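Local coordinates for aldehyde dehydrogenase family protein (Pseudomonas syringae pv. tomato, PDB 6X9L) that oxidises long-chain aliphatic aldehydes, probably to the carboxylic acids, with NAD+ as the likely hydride acceptor, at residues A120-V125 and R466-H471; R127-T132 and H471-Y476; E306-A311 and G353-C358. The protein carries 1 engineered substitution. All coordinates share one frame; numbering follows the deposited sequence.

Contacts 1 and 2 are neighbours, their centres about 7 Å apart, and both are made by helix 117-129 with helix 469-474 or the loop leading into it. They share His471 and touch where Leu129 of contact 2 packs on Gly469 and Val470 of contact 1. Contact 3 lies across the chain's centre, with its centre about 38 Å from that of contact 1 and about 44 Å from that of contact 2; it joins helix 304-316 to edge strand 355-358 of the seven-stranded sheet. Along the chain, contact 3 is nested between the distant segments of the other two. In contacts 1 and 2 the C-terminal part returns to helix 117-129, and only contact 1 lies next to the octanal and NAD sites.

Contact 1: residues A120-V125 and R466-H471; sequences AEHVRV and REYGVH
His122 sets CE1 over one face of the Tyr468 ring, 3.5 Å above its plane and above its centre, with CE1 3.6 Å from Tyr468 CD1. It is an edge-to-face pair, the edge of the imidazole meeting the face of the phenol; the planes make 51°, a tilted version of the T, and the centroids are 4.7 Å apart. The His122 ring gets there from a helix that runs past the tyrosine: CG sits beside the backbone N (chi1 -67°), which swings the imidazole off the flank of helix 117-129 and across to the phenol.

One turn on, Val125 adds the second touch. Its CG1 rests 3.7 Å from Gly469 CA, against the backbone leading into helix 469-474. Gly469 has positive phi, and the valine methyl rests on its backbone.

Both rings are held from further out. Tyr163 bonds to the Tyr468 hydroxyl through its own OH and also packs edge-to-face with His122, while Phe456, from the octanal pocket, stacks with Tyr468. The Tyr468 side chain itself is about 4 Å from bound octanal and about 5 Å from NAD.

Across these two segments the chemistry is therefore aromatic and aliphatic, while the polar end of Tyr468 is satisfied by Tyr163. Tyr468, on the C-terminal side, is held by ring packing and by its bond to Tyr163; this is consistent with a buried layer next to the octanal and NAD sites.

Contact 2: residues R127-T132 and H471-Y476; sequences RDLLAT and HGFEEY
Leu129 drops a methyl onto the face of Phe473: CD2 lies 3.4 Å from the centroid of the Phe473 ring and 12° off its normal, a CH-pi contact. The other methyl, CD1, packs beside the root of the same side chain, 4.0 Å from Phe473 CB. At the far end of the ring, Leu130 crosses the phenylalanine at about a right angle and brings its CD2 to 4.2 Å from Phe473 CZ.

In Phe473, CG is anti to the backbone N (chi1 175°), which extends the ring from helix 469-474 toward the end of helix 117-129. Tyr133, just past that helix, packs edge-to-face with Phe473, and its hydroxyl bonds to Glu474 OE2, a second link between the chain after helix 117-129 and helix 469-474. Ala174, at the end of helix 161-174, and Ala175 in the loop after it also touch the phenylalanine. Leu130 reaches back to Pro75, Ala79 and Ile82 of helix 75-91.

The result is a hydrophobic joint between helices, with strand 477-483 starting directly after it. That strand pairs antiparallel with 143-155, which also pairs with 136-138, consistent with the oligomerisation arm of aldehyde dehydrogenases; the contact packs at its base.

Contact 3: residues E306-A311 and G353-C358; sequences EVEALA and GAKLVC
Glu308 and Lys355 reach for each other from a helix and a strand, and their side chains cross at about a right angle. Lys355 NZ donates to Glu308 OE1 at 2.8 Å, a hydrogen-bonded salt bridge that meets the carboxylate on its syn side but 31° out of the plane. The lysine bends at chi3 (-142°), which brings CD near the carboxylate: Lys355 CD is 3.6 Å from Glu308 OE2. The glutamate stays straight beyond CG, with chi2 at 178°, and carries the carboxylate out from the helix toward the strand.

Beneath this ion pair sits Val357, two residues along the strand. It meets Glu308 obliquely, touching it with both methyls: CG2 is 4.0 Å from Glu308 CG, and CG1 is 3.8 Å from the backbone O of the same residue. One glutamate is therefore touched at CG by the valine and bonded at its carboxylate.

The second carboxylate oxygen, OE2, is hydrogen-bonded to Ser379 OG of strand 376-379. With one oxygen on a lysine and the other on a serine, the buried acid has both oxygens engaged, which would probably favour its charged form.

Lys355 follows a Schellman turn with Gly353 at its C-prime position, which closes helix 336-351 and feeds the chain into strand 355-358. This outermost strand of the seven-stranded sheet runs antiparallel to 376-379, with a classic bulge where Val357 and Cys358 face Val377. Helix 304-316 lies against it, Ala312 on Val357 and Ala315 on Cys358, and also touches strand 396-402 and helix 272-284.

Contact 1: residues A120-V125 and R466-H471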
ATOM      1  N   ALA A 120      17.614   3.981  19.054  1.00 36.76           N
ATOM      2  CA  ALA A 120      17.643   2.785  19.901  1.00 36.69           C
ATOM      3  C   ALA A 120      16.227   2.280  20.189  1.00 37.81           C
ATOM      4  O   ALA A 120      15.968   1.069  20.165  1.00 37.45           O
ATOM      5  CB  ALA A 120      18.395   3.067  21.205  1.00 36.84           C
ATOM      6  N   GLU A 121      15.286   3.205  20.404  1.00 46.65           N
ATOM      7  CA  GLU A 121      13.937   2.847  20.831  1.00 47.67           C
ATOM      8  C   GLU A 121      13.198   2.003  19.794  1.00 47.53           C
ATOM      9  O   GLU A 121      12.486   1.057  20.153  1.00 47.79           O
ATOM     10  CB  GLU A 121      13.158   4.120  21.142  1.00 48.72           C
ATOM     11  CG  GLU A 121      13.443   4.656  22.526  1.00 49.03           C
ATOM     12  CD  GLU A 121      12.818   3.798  23.604  1.00 49.51           C
ATOM     13  OE1 GLU A 121      13.501   2.884  24.122  1.00 49.10           O
ATOM     14  OE2 GLU A 121      11.626   4.031  23.915  1.00 50.19           O
ATOM     15  N   HIS A 122      13.326   2.342  18.503  1.00 42.16           N
ATOM     16  CA  HIS A 122      12.725   1.509  17.460  1.00 41.92           C
ATOM     17  C   HIS A 122      13.208   0.069  17.561  1.00 40.90           C
ATOM     18  O   HIS A 122      12.431  -0.871  17.365  1.00 41.22           O
ATOM     19  CB  HIS A 122      13.050   2.046  16.062  1.00 41.12           C
ATOM     20  CG  HIS A 122      12.430   3.366  15.735  1.00 41.93           C
ATOM     21  ND1 HIS A 122      11.127   3.688  16.056  1.00 42.96           N
ATOM     22  CD2 HIS A 122      12.935   4.445  15.096  1.00 41.28           C
ATOM     23  CE1 HIS A 122      10.860   4.909  15.639  1.00 42.44           C
ATOM     24  NE2 HIS A 122      11.942   5.393  15.054  1.00 41.31           N
ATOM     25  N   VAL A 123      14.501  -0.120  17.829  1.00 37.01           N
ATOM     26  CA  VAL A 123      15.051  -1.464  17.938  1.00 35.83           C
ATOM     27  C   VAL A 123      14.489  -2.174  19.166  1.00 36.76           C
ATOM     28  O   VAL A 123      14.153  -3.364  19.116  1.00 36.58           O
ATOM     29  CB  VAL A 123      16.588  -1.380  17.941  1.00 34.54           C
ATOM     30  CG1 VAL A 123      17.234  -2.742  18.100  1.00 33.37           C
ATOM     31  CG2 VAL A 123      17.048  -0.697  16.650  1.00 33.22           C
ATOM     32  N   ARG A 124      14.347  -1.450  20.275  1.00 46.38           N
ATOM     33  CA  ARG A 124      13.789  -2.044  21.483  1.00 47.20           C
ATOM     34  C   ARG A 124      12.354  -2.505  21.242  1.00 48.23           C
ATOM     35  O   ARG A 124      11.978  -3.634  21.601  1.00 48.32           O
ATOM     36  CB  ARG A 124      13.864  -1.039  22.626  1.00 47.95           C
ATOM     37  CG  ARG A 124      13.851  -1.652  24.009  1.00 48.32           C
ATOM     38  CD  ARG A 124      12.589  -1.287  24.753  1.00 49.48           C
ATOM     39  NE  ARG A 124      12.249   0.126  24.603  1.00 50.06           N
ATOM     40  CZ  ARG A 124      11.002   0.589  24.617  1.00 50.93           C
ATOM     41  NH1 ARG A 124       9.978  -0.243  24.769  1.00 51.30           N
ATOM     42  NH2 ARG A 124      10.776   1.884  24.471  1.00 51.28           N
ATOM     43  N   VAL A 125      11.555  -1.649  20.590  1.00 42.24           N
ATOM     44  CA  VAL A 125      10.136  -1.916  20.353  1.00 43.13           C
ATOM     45  C   VAL A 125       9.948  -3.158  19.486  1.00 42.71           C
ATOM     46  O   VAL A 125       9.032  -3.965  19.717  1.00 43.29           O
ATOM     47  CB  VAL A 125       9.472  -0.679  19.718  1.00 43.79           C
ATOM     48  CG1 VAL A 125       8.090  -1.013  19.182  1.00 44.54           C
ATOM     49  CG2 VAL A 125       9.401   0.464  20.724  1.00 44.22           C
ATOM     50  N   ARG A 466       2.599   3.017   7.359  1.00 38.06           N
ATOM     51  CA  ARG A 466       2.923   3.474   8.709  1.00 38.25           C
ATOM     52  C   ARG A 466       4.210   2.818   9.209  1.00 38.56           C
ATOM     53  O   ARG A 466       4.498   1.649   8.916  1.00 38.34           O
ATOM     54  CB  ARG A 466       1.802   3.158   9.709  1.00 38.07           C
ATOM     55  CG  ARG A 466       0.581   4.028   9.557  1.00 38.17           C
ATOM     56  CD  ARG A 466       0.924   5.497   9.636  1.00 38.34           C
ATOM     57  NE  ARG A 466      -0.258   6.338   9.487  1.00 38.66           N
ATOM     58  CZ  ARG A 466      -0.739   6.745   8.313  1.00 38.83           C
ATOM     59  NH1 ARG A 466      -0.130   6.381   7.184  1.00 38.48           N
ATOM     60  NH2 ARG A 466      -1.825   7.516   8.268  1.00 39.47           N
ATOM     61  N   GLU A 467       4.973   3.580   9.985  1.00 44.21           N
ATOM     62  CA  GLU A 467       6.157   3.081  10.665  1.00 44.38           C
ATOM     63  C   GLU A 467       5.961   3.214  12.176  1.00 44.67           C
ATOM     64  O   GLU A 467       4.973   3.789  12.654  1.00 44.73           O
ATOM     65  CB  GLU A 467       7.431   3.817  10.186  1.00 44.24           C
ATOM     66  CG  GLU A 467       7.758   3.592   8.686  1.00 43.86           C
ATOM     67  CD  GLU A 467       9.129   4.128   8.225  1.00 43.35           C
ATOM     68  OE1 GLU A 467       9.642   5.091   8.827  1.00 43.30           O
ATOM     69  OE2 GLU A 467       9.688   3.578   7.240  1.00 42.89           O
ATOM     70  N   TYR A 468       6.922   2.645  12.916  1.00 49.14           N
ATOM     71  CA  TYR A 468       6.942   2.591  14.381  1.00 49.40           C
ATOM     72  C   TYR A 468       6.020   1.491  14.906  1.00 49.18           C
ATOM     73  O   TYR A 468       4.982   1.210  14.305  1.00 48.93           O
ATOM     74  CB  TYR A 468       6.526   3.920  15.023  1.00 49.82           C
ATOM     75  CG  TYR A 468       7.245   5.194  14.581  1.00 49.87           C
ATOM     76  CD1 TYR A 468       8.033   5.244  13.428  1.00 49.47           C
ATOM     77  CD2 TYR A 468       7.109   6.364  15.324  1.00 50.19           C
ATOM     78  CE1 TYR A 468       8.667   6.431  13.038  1.00 49.18           C
ATOM     79  CE2 TYR A 468       7.733   7.542  14.942  1.00 49.92           C
ATOM     80  CZ  TYR A 468       8.514   7.573  13.805  1.00 49.39           C
ATOM     81  OH  TYR A 468       9.126   8.762  13.452  1.00 49.04           O
ATOM     82  N   GLY A 469       6.389   0.861  16.016  1.00 50.08           N
ATOM     83  CA  GLY A 469       5.525  -0.093  16.686  1.00 50.14           C
ATOM     84  C   GLY A 469       4.942  -1.218  15.843  1.00 49.94           C
ATOM     85  O   GLY A 469       5.452  -1.538  14.763  1.00 49.66           O
ATOM     86  N   VAL A 470       3.841  -1.808  16.337  1.00 46.83           N
ATOM     87  CA  VAL A 470       3.244  -2.955  15.660  1.00 46.53           C
ATOM     88  C   VAL A 470       2.827  -2.596  14.229  1.00 46.21           C
ATOM     89  O   VAL A 470       2.986  -3.405  13.312  1.00 46.07           O
ATOM     90  CB  VAL A 470       2.067  -3.504  16.489  1.00 46.73           C
ATOM     91  CG1 VAL A 470       1.044  -2.433  16.721  1.00 46.98           C
ATOM     92  CG2 VAL A 470       1.410  -4.692  15.786  1.00 46.48           C
ATOM     93  N   HIS A 471       2.270  -1.394  14.018  1.00 51.64           N
ATOM     94  CA  HIS A 471       1.860  -0.993  12.671  1.00 51.17           C
ATOM     95  C   HIS A 471       3.020  -1.068  11.692  1.00 50.95           C
ATOM     96  O   HIS A 471       2.900  -1.660  10.610  1.00 50.70           O
ATOM     97  CB  HIS A 471       1.294   0.419  12.685  1.00 51.39           C
ATOM     98  CG  HIS A 471      -0.056   0.511  13.307  1.00 52.09           C
ATOM     99  ND1 HIS A 471      -0.255   0.414  14.670  1.00 52.67           N
ATOM    100  CD2 HIS A 471      -1.281   0.669  12.755  1.00 52.39           C
ATOM    101  CE1 HIS A 471      -1.544   0.526  14.931  1.00 53.28           C
ATOM    102  NE2 HIS A 471      -2.188   0.676  13.786  1.00 53.21           N
TER

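Contact 2: residues R127-T132 and H471-Y476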
ATOM      1  N   ARG A 127      12.061  -5.639  19.306  1.00 47.02           N
ATOM      2  CA  ARG A 127      12.427  -6.790  20.111  1.00 46.66           C
ATOM      3  C   ARG A 127      11.257  -7.237  20.981  1.00 47.92           C
ATOM      4  O   ARG A 127      10.800  -8.382  20.890  1.00 47.89           O
ATOM      5  CB  ARG A 127      13.645  -6.467  20.972  1.00 46.20           C
ATOM      6  CG  ARG A 127      13.929  -7.568  21.991  1.00 46.26           C
ATOM      7  CD  ARG A 127      14.890  -7.107  23.064  1.00 46.31           C
ATOM      8  NE  ARG A 127      14.250  -6.229  24.034  1.00 47.42           N
ATOM      9  CZ  ARG A 127      14.927  -5.432  24.853  1.00 47.60           C
ATOM     10  NH1 ARG A 127      16.255  -5.413  24.800  1.00 46.72           N
ATOM     11  NH2 ARG A 127      14.285  -4.654  25.720  1.00 48.67           N
ATOM     12  N   ASP A 128      10.774  -6.339  21.852  1.00 53.67           N
ATOM     13  CA  ASP A 128       9.693  -6.682  22.770  1.00 54.74           C
ATOM     14  C   ASP A 128       8.490  -7.208  22.022  1.00 55.26           C
ATOM     15  O   ASP A 128       7.712  -8.007  22.556  1.00 55.71           O
ATOM     16  CB  ASP A 128       9.271  -5.458  23.583  1.00 55.68           C
ATOM     17  CG  ASP A 128      10.402  -4.865  24.393  1.00 55.38           C
ATOM     18  OD1 ASP A 128      11.377  -5.584  24.697  1.00 54.67           O
ATOM     19  OD2 ASP A 128      10.300  -3.672  24.736  1.00 55.86           O
ATOM     20  N   LEU A 129       8.320  -6.749  20.788  1.00 53.28           N
ATOM     21  CA  LEU A 129       7.109  -7.011  20.027  1.00 53.98           C
ATOM     22  C   LEU A 129       6.987  -8.490  19.671  1.00 53.54           C
ATOM     23  O   LEU A 129       5.888  -9.064  19.700  1.00 54.14           O
ATOM     24  CB  LEU A 129       7.153  -6.120  18.788  1.00 54.06           C
ATOM     25  CG  LEU A 129       6.036  -5.996  17.786  1.00 54.82           C
ATOM     26  CD1 LEU A 129       6.134  -4.606  17.223  1.00 55.19           C
ATOM     27  CD2 LEU A 129       6.255  -7.029  16.723  1.00 54.11           C
ATOM     28  N   LEU A 130       8.112  -9.125  19.347  1.00 49.46           N
ATOM     29  CA  LEU A 130       8.090 -10.529  18.972  1.00 48.95           C
ATOM     30  C   LEU A 130       7.611 -11.421  20.113  1.00 49.41           C
ATOM     31  O   LEU A 130       7.195 -12.554  19.858  1.00 49.39           O
ATOM     32  CB  LEU A 130       9.486 -10.947  18.482  1.00 47.45           C
ATOM     33  CG  LEU A 130       9.810 -10.440  17.062  1.00 46.57           C
ATOM     34  CD1 LEU A 130      11.297 -10.421  16.796  1.00 44.91           C
ATOM     35  CD2 LEU A 130       9.087 -11.274  15.995  1.00 46.61           C
ATOM     36  N   ALA A 131       7.628 -10.922  21.354  1.00 49.15           N
ATOM     37  CA  ALA A 131       7.263 -11.741  22.507  1.00 49.48           C
ATOM     38  C   ALA A 131       5.779 -12.070  22.533  1.00 50.44           C
ATOM     39  O   ALA A 131       5.378 -13.082  23.114  1.00 50.64           O
ATOM     40  CB  ALA A 131       7.635 -11.020  23.803  1.00 49.68           C
ATOM     41  N   THR A 132       4.954 -11.226  21.925  1.00 58.07           N
ATOM     42  CA  THR A 132       3.515 -11.352  22.002  1.00 59.01           C
ATOM     43  C   THR A 132       2.851 -11.544  20.650  1.00 59.10           C
ATOM     44  O   THR A 132       1.717 -12.035  20.606  1.00 59.70           O
ATOM     45  CB  THR A 132       2.912 -10.102  22.664  1.00 59.83           C
ATOM     46  OG1 THR A 132       3.359  -8.944  21.949  1.00 59.77           O
ATOM     47  CG2 THR A 132       3.352  -9.988  24.121  1.00 59.92           C
ATOM     48  N   HIS A 471       2.270  -1.394  14.018  1.00 51.64           N
ATOM     49  CA  HIS A 471       1.860  -0.993  12.671  1.00 51.17           C
ATOM     50  C   HIS A 471       3.020  -1.068  11.692  1.00 50.95           C
ATOM     51  O   HIS A 471       2.900  -1.660  10.610  1.00 50.70           O
ATOM     52  CB  HIS A 471       1.294   0.419  12.685  1.00 51.39           C
ATOM     53  CG  HIS A 471      -0.056   0.511  13.307  1.00 52.09           C
ATOM     54  ND1 HIS A 471      -0.255   0.414  14.670  1.00 52.67           N
ATOM     55  CD2 HIS A 471      -1.281   0.669  12.755  1.00 52.39           C
ATOM     56  CE1 HIS A 471      -1.544   0.526  14.931  1.00 53.28           C
ATOM     57  NE2 HIS A 471      -2.188   0.676  13.786  1.00 53.21           N
ATOM     58  N   GLY A 472       4.146  -0.441  12.045  1.00 41.25           N
ATOM     59  CA  GLY A 472       5.319  -0.495  11.189  1.00 41.27           C
ATOM     60  C   GLY A 472       5.805  -1.907  10.958  1.00 41.30           C
ATOM     61  O   GLY A 472       6.284  -2.236   9.869  1.00 41.33           O
ATOM     62  N   PHE A 473       5.673  -2.762  11.969  1.00 42.33           N
ATOM     63  CA  PHE A 473       6.061  -4.161  11.844  1.00 42.49           C
ATOM     64  C   PHE A 473       5.202  -4.888  10.805  1.00 42.21           C
ATOM     65  O   PHE A 473       5.707  -5.715  10.027  1.00 42.23           O
ATOM     66  CB  PHE A 473       5.949  -4.803  13.233  1.00 42.82           C
ATOM     67  CG  PHE A 473       6.204  -6.278  13.274  1.00 43.01           C
ATOM     68  CD1 PHE A 473       7.490  -6.781  13.147  1.00 43.27           C
ATOM     69  CD2 PHE A 473       5.160  -7.158  13.501  1.00 42.98           C
ATOM     70  CE1 PHE A 473       7.724  -8.135  13.213  1.00 43.56           C
ATOM     71  CE2 PHE A 473       5.385  -8.518  13.571  1.00 43.32           C
ATOM     72  CZ  PHE A 473       6.668  -9.008  13.428  1.00 43.61           C
ATOM     73  N   GLU A 474       3.906  -4.568  10.754  1.00 48.07           N
ATOM     74  CA  GLU A 474       3.008  -5.259   9.834  1.00 47.82           C
ATOM     75  C   GLU A 474       3.203  -4.837   8.377  1.00 47.62           C
ATOM     76  O   GLU A 474       2.790  -5.578   7.481  1.00 47.51           O
ATOM     77  CB  GLU A 474       1.562  -5.059  10.287  1.00 47.81           C
ATOM     78  CG  GLU A 474       1.279  -5.740  11.638  1.00 48.43           C
ATOM     79  CD  GLU A 474      -0.195  -5.771  12.018  1.00 48.92           C
ATOM     80  OE1 GLU A 474      -0.928  -4.807  11.705  1.00 48.97           O
ATOM     81  OE2 GLU A 474      -0.618  -6.768  12.644  1.00 49.46           O
ATOM     82  N   GLU A 475       3.856  -3.696   8.121  1.00 46.64           N
ATOM     83  CA  GLU A 475       4.209  -3.328   6.757  1.00 46.77           C
ATOM     84  C   GLU A 475       5.154  -4.328   6.105  1.00 46.78           C
ATOM     85  O   GLU A 475       5.266  -4.343   4.878  1.00 46.66           O
ATOM     86  CB  GLU A 475       4.849  -1.945   6.734  1.00 47.10           C
ATOM     87  CG  GLU A 475       3.956  -0.865   7.272  1.00 47.25           C
ATOM     88  CD  GLU A 475       2.842  -0.489   6.306  1.00 47.08           C
ATOM     89  OE1 GLU A 475       3.024  -0.705   5.089  1.00 47.01           O
ATOM     90  OE2 GLU A 475       1.793   0.027   6.770  1.00 47.00           O
ATOM     91  N   TYR A 476       5.835  -5.163   6.885  1.00 40.92           N
ATOM     92  CA  TYR A 476       6.752  -6.144   6.323  1.00 40.59           C
ATOM     93  C   TYR A 476       6.189  -7.559   6.330  1.00 40.59           C
ATOM     94  O   TYR A 476       6.920  -8.505   6.017  1.00 40.53           O
ATOM     95  CB  TYR A 476       8.086  -6.093   7.066  1.00 40.66           C
ATOM     96  CG  TYR A 476       8.780  -4.769   6.875  1.00 40.52           C
ATOM     97  CD1 TYR A 476       9.644  -4.564   5.805  1.00 39.96           C
ATOM     98  CD2 TYR A 476       8.540  -3.709   7.736  1.00 40.82           C
ATOM     99  CE1 TYR A 476      10.261  -3.348   5.616  1.00 39.73           C
ATOM    100  CE2 TYR A 476       9.161  -2.499   7.561  1.00 40.71           C
ATOM    101  CZ  TYR A 476      10.019  -2.316   6.499  1.00 40.20           C
ATOM    102  OH  TYR A 476      10.644  -1.101   6.320  1.00 39.98           O
TER

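Contact 3: residues E306-A311 and G353-C358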
ATOM      1  N   GLU A 306       0.826  39.393  19.940  1.00 61.93           N
ATOM      2  CA  GLU A 306       1.439  38.795  21.119  1.00 62.06           C
ATOM      3  C   GLU A 306       2.303  37.590  20.748  1.00 61.60           C
ATOM      4  O   GLU A 306       3.428  37.448  21.245  1.00 61.57           O
ATOM      5  CB  GLU A 306       0.366  38.399  22.128  1.00 62.87           C
ATOM      6  CG  GLU A 306       0.940  38.007  23.472  1.00 63.40           C
ATOM      7  CD  GLU A 306      -0.114  37.588  24.481  1.00 64.34           C
ATOM      8  OE1 GLU A 306       0.174  36.644  25.249  1.00 64.24           O
ATOM      9  OE2 GLU A 306      -1.215  38.197  24.519  1.00 65.31           O
ATOM     10  N   VAL A 307       1.799  36.706  19.877  1.00 53.11           N
ATOM     11  CA  VAL A 307       2.573  35.513  19.533  1.00 52.70           C
ATOM     12  C   VAL A 307       3.781  35.892  18.683  1.00 52.20           C
ATOM     13  O   VAL A 307       4.855  35.295  18.820  1.00 52.02           O
ATOM     14  CB  VAL A 307       1.699  34.436  18.845  1.00 52.42           C
ATOM     15  CG1 VAL A 307       0.206  34.707  19.041  1.00 52.71           C
ATOM     16  CG2 VAL A 307       2.046  34.288  17.384  1.00 51.78           C
ATOM     17  N   GLU A 308       3.634  36.891  17.804  1.00 54.44           N
ATOM     18  CA  GLU A 308       4.793  37.409  17.079  1.00 54.19           C
ATOM     19  C   GLU A 308       5.916  37.765  18.045  1.00 54.60           C
ATOM     20  O   GLU A 308       7.030  37.237  17.946  1.00 54.35           O
ATOM     21  CB  GLU A 308       4.406  38.623  16.237  1.00 54.14           C
ATOM     22  CG  GLU A 308       3.733  38.300  14.921  1.00 53.73           C
ATOM     23  CD  GLU A 308       3.338  39.561  14.164  1.00 53.85           C
ATOM     24  OE1 GLU A 308       3.604  40.671  14.683  1.00 54.27           O
ATOM     25  OE2 GLU A 308       2.771  39.454  13.058  1.00 53.51           O
ATOM     26  N   ALA A 309       5.628  38.650  19.011  1.00 55.40           N
ATOM     27  CA  ALA A 309       6.629  39.032  20.005  1.00 55.67           C
ATOM     28  C   ALA A 309       7.209  37.813  20.714  1.00 55.59           C
ATOM     29  O   ALA A 309       8.425  37.723  20.929  1.00 55.48           O
ATOM     30  CB  ALA A 309       6.014  39.991  21.018  1.00 56.23           C
ATOM     31  N   LEU A 310       6.348  36.868  21.097  1.00 61.28           N
ATOM     32  CA  LEU A 310       6.816  35.688  21.809  1.00 61.20           C
ATOM     33  C   LEU A 310       7.696  34.813  20.931  1.00 60.68           C
ATOM     34  O   LEU A 310       8.593  34.131  21.439  1.00 60.73           O
ATOM     35  CB  LEU A 310       5.621  34.894  22.316  1.00 61.34           C
ATOM     36  CG  LEU A 310       4.899  35.558  23.478  1.00 61.90           C
ATOM     37  CD1 LEU A 310       3.411  35.189  23.463  1.00 62.08           C
ATOM     38  CD2 LEU A 310       5.569  35.118  24.768  1.00 62.06           C
ATOM     39  N   ALA A 311       7.453  34.814  19.618  1.00 52.88           N
ATOM     40  CA  ALA A 311       8.225  33.970  18.708  1.00 52.37           C
ATOM     41  C   ALA A 311       9.604  34.566  18.437  1.00 52.38           C
ATOM     42  O   ALA A 311      10.617  33.854  18.469  1.00 52.25           O
ATOM     43  CB  ALA A 311       7.458  33.761  17.400  1.00 51.88           C
ATOM     44  N   GLY A 353       5.826  39.311   0.226  1.00 53.95           N
ATOM     45  CA  GLY A 353       5.209  40.276   1.099  1.00 54.37           C
ATOM     46  C   GLY A 353       4.919  39.817   2.502  1.00 54.35           C
ATOM     47  O   GLY A 353       4.228  40.536   3.235  1.00 55.29           O
ATOM     48  N   ALA A 354       5.416  38.655   2.912  1.00 51.20           N
ATOM     49  CA  ALA A 354       5.238  38.250   4.294  1.00 51.27           C
ATOM     50  C   ALA A 354       5.940  39.243   5.213  1.00 49.93           C
ATOM     51  O   ALA A 354       6.815  40.004   4.794  1.00 48.47           O
ATOM     52  CB  ALA A 354       5.783  36.843   4.509  1.00 50.60           C
ATOM     53  N   LYS A 355       5.539  39.247   6.475  1.00 51.19           N
ATOM     54  CA  LYS A 355       6.213  40.055   7.479  1.00 50.26           C
ATOM     55  C   LYS A 355       7.377  39.259   8.053  1.00 48.65           C
ATOM     56  O   LYS A 355       7.197  38.124   8.497  1.00 49.32           O
ATOM     57  CB  LYS A 355       5.250  40.463   8.595  1.00 52.17           C
ATOM     58  CG  LYS A 355       5.892  41.303   9.684  1.00 51.45           C
ATOM     59  CD  LYS A 355       5.008  41.351  10.912  1.00 53.42           C
ATOM     60  CE  LYS A 355       5.023  42.713  11.580  1.00 53.44           C
ATOM     61  NZ  LYS A 355       4.308  42.666  12.890  1.00 55.16           N
ATOM     62  N   LEU A 356       8.567  39.856   8.033  1.00 54.81           N
ATOM     63  CA  LEU A 356       9.771  39.243   8.588  1.00 53.01           C
ATOM     64  C   LEU A 356       9.863  39.633  10.055  1.00 53.72           C
ATOM     65  O   LEU A 356      10.410  40.676  10.415  1.00 53.26           O
ATOM     66  CB  LEU A 356      11.004  39.684   7.811  1.00 50.94           C
ATOM     67  CG  LEU A 356      12.336  39.037   8.195  1.00 49.06           C
ATOM     68  CD1 LEU A 356      12.305  37.557   7.862  1.00 48.45           C
ATOM     69  CD2 LEU A 356      13.502  39.722   7.512  1.00 47.48           C
ATOM     70  N   VAL A 357       9.309  38.779  10.914  1.00 55.36           N
ATOM     71  CA  VAL A 357       9.321  39.047  12.348  1.00 56.52           C
ATOM     72  C   VAL A 357      10.744  39.031  12.884  1.00 54.83           C
ATOM     73  O   VAL A 357      11.096  39.809  13.778  1.00 55.15           O
ATOM     74  CB  VAL A 357       8.443  38.019  13.084  1.00 59.10           C
ATOM     75  CG1 VAL A 357       8.565  38.183  14.599  1.00 60.41           C
ATOM     76  CG2 VAL A 357       6.992  38.103  12.614  1.00 61.10           C
ATOM     77  N   CYS A 358      11.578  38.137  12.364  1.00 50.07           N
ATOM     78  CA  CYS A 358      12.952  37.965  12.823  1.00 48.75           C
ATOM     79  C   CYS A 358      13.616  36.974  11.879  1.00 46.97           C
ATOM     80  O   CYS A 358      12.955  36.363  11.035  1.00 46.90           O
ATOM     81  CB  CYS A 358      13.006  37.469  14.263  1.00 50.47           C
ATOM     82  SG  CYS A 358      12.666  35.716  14.378  1.00 51.77           S
TER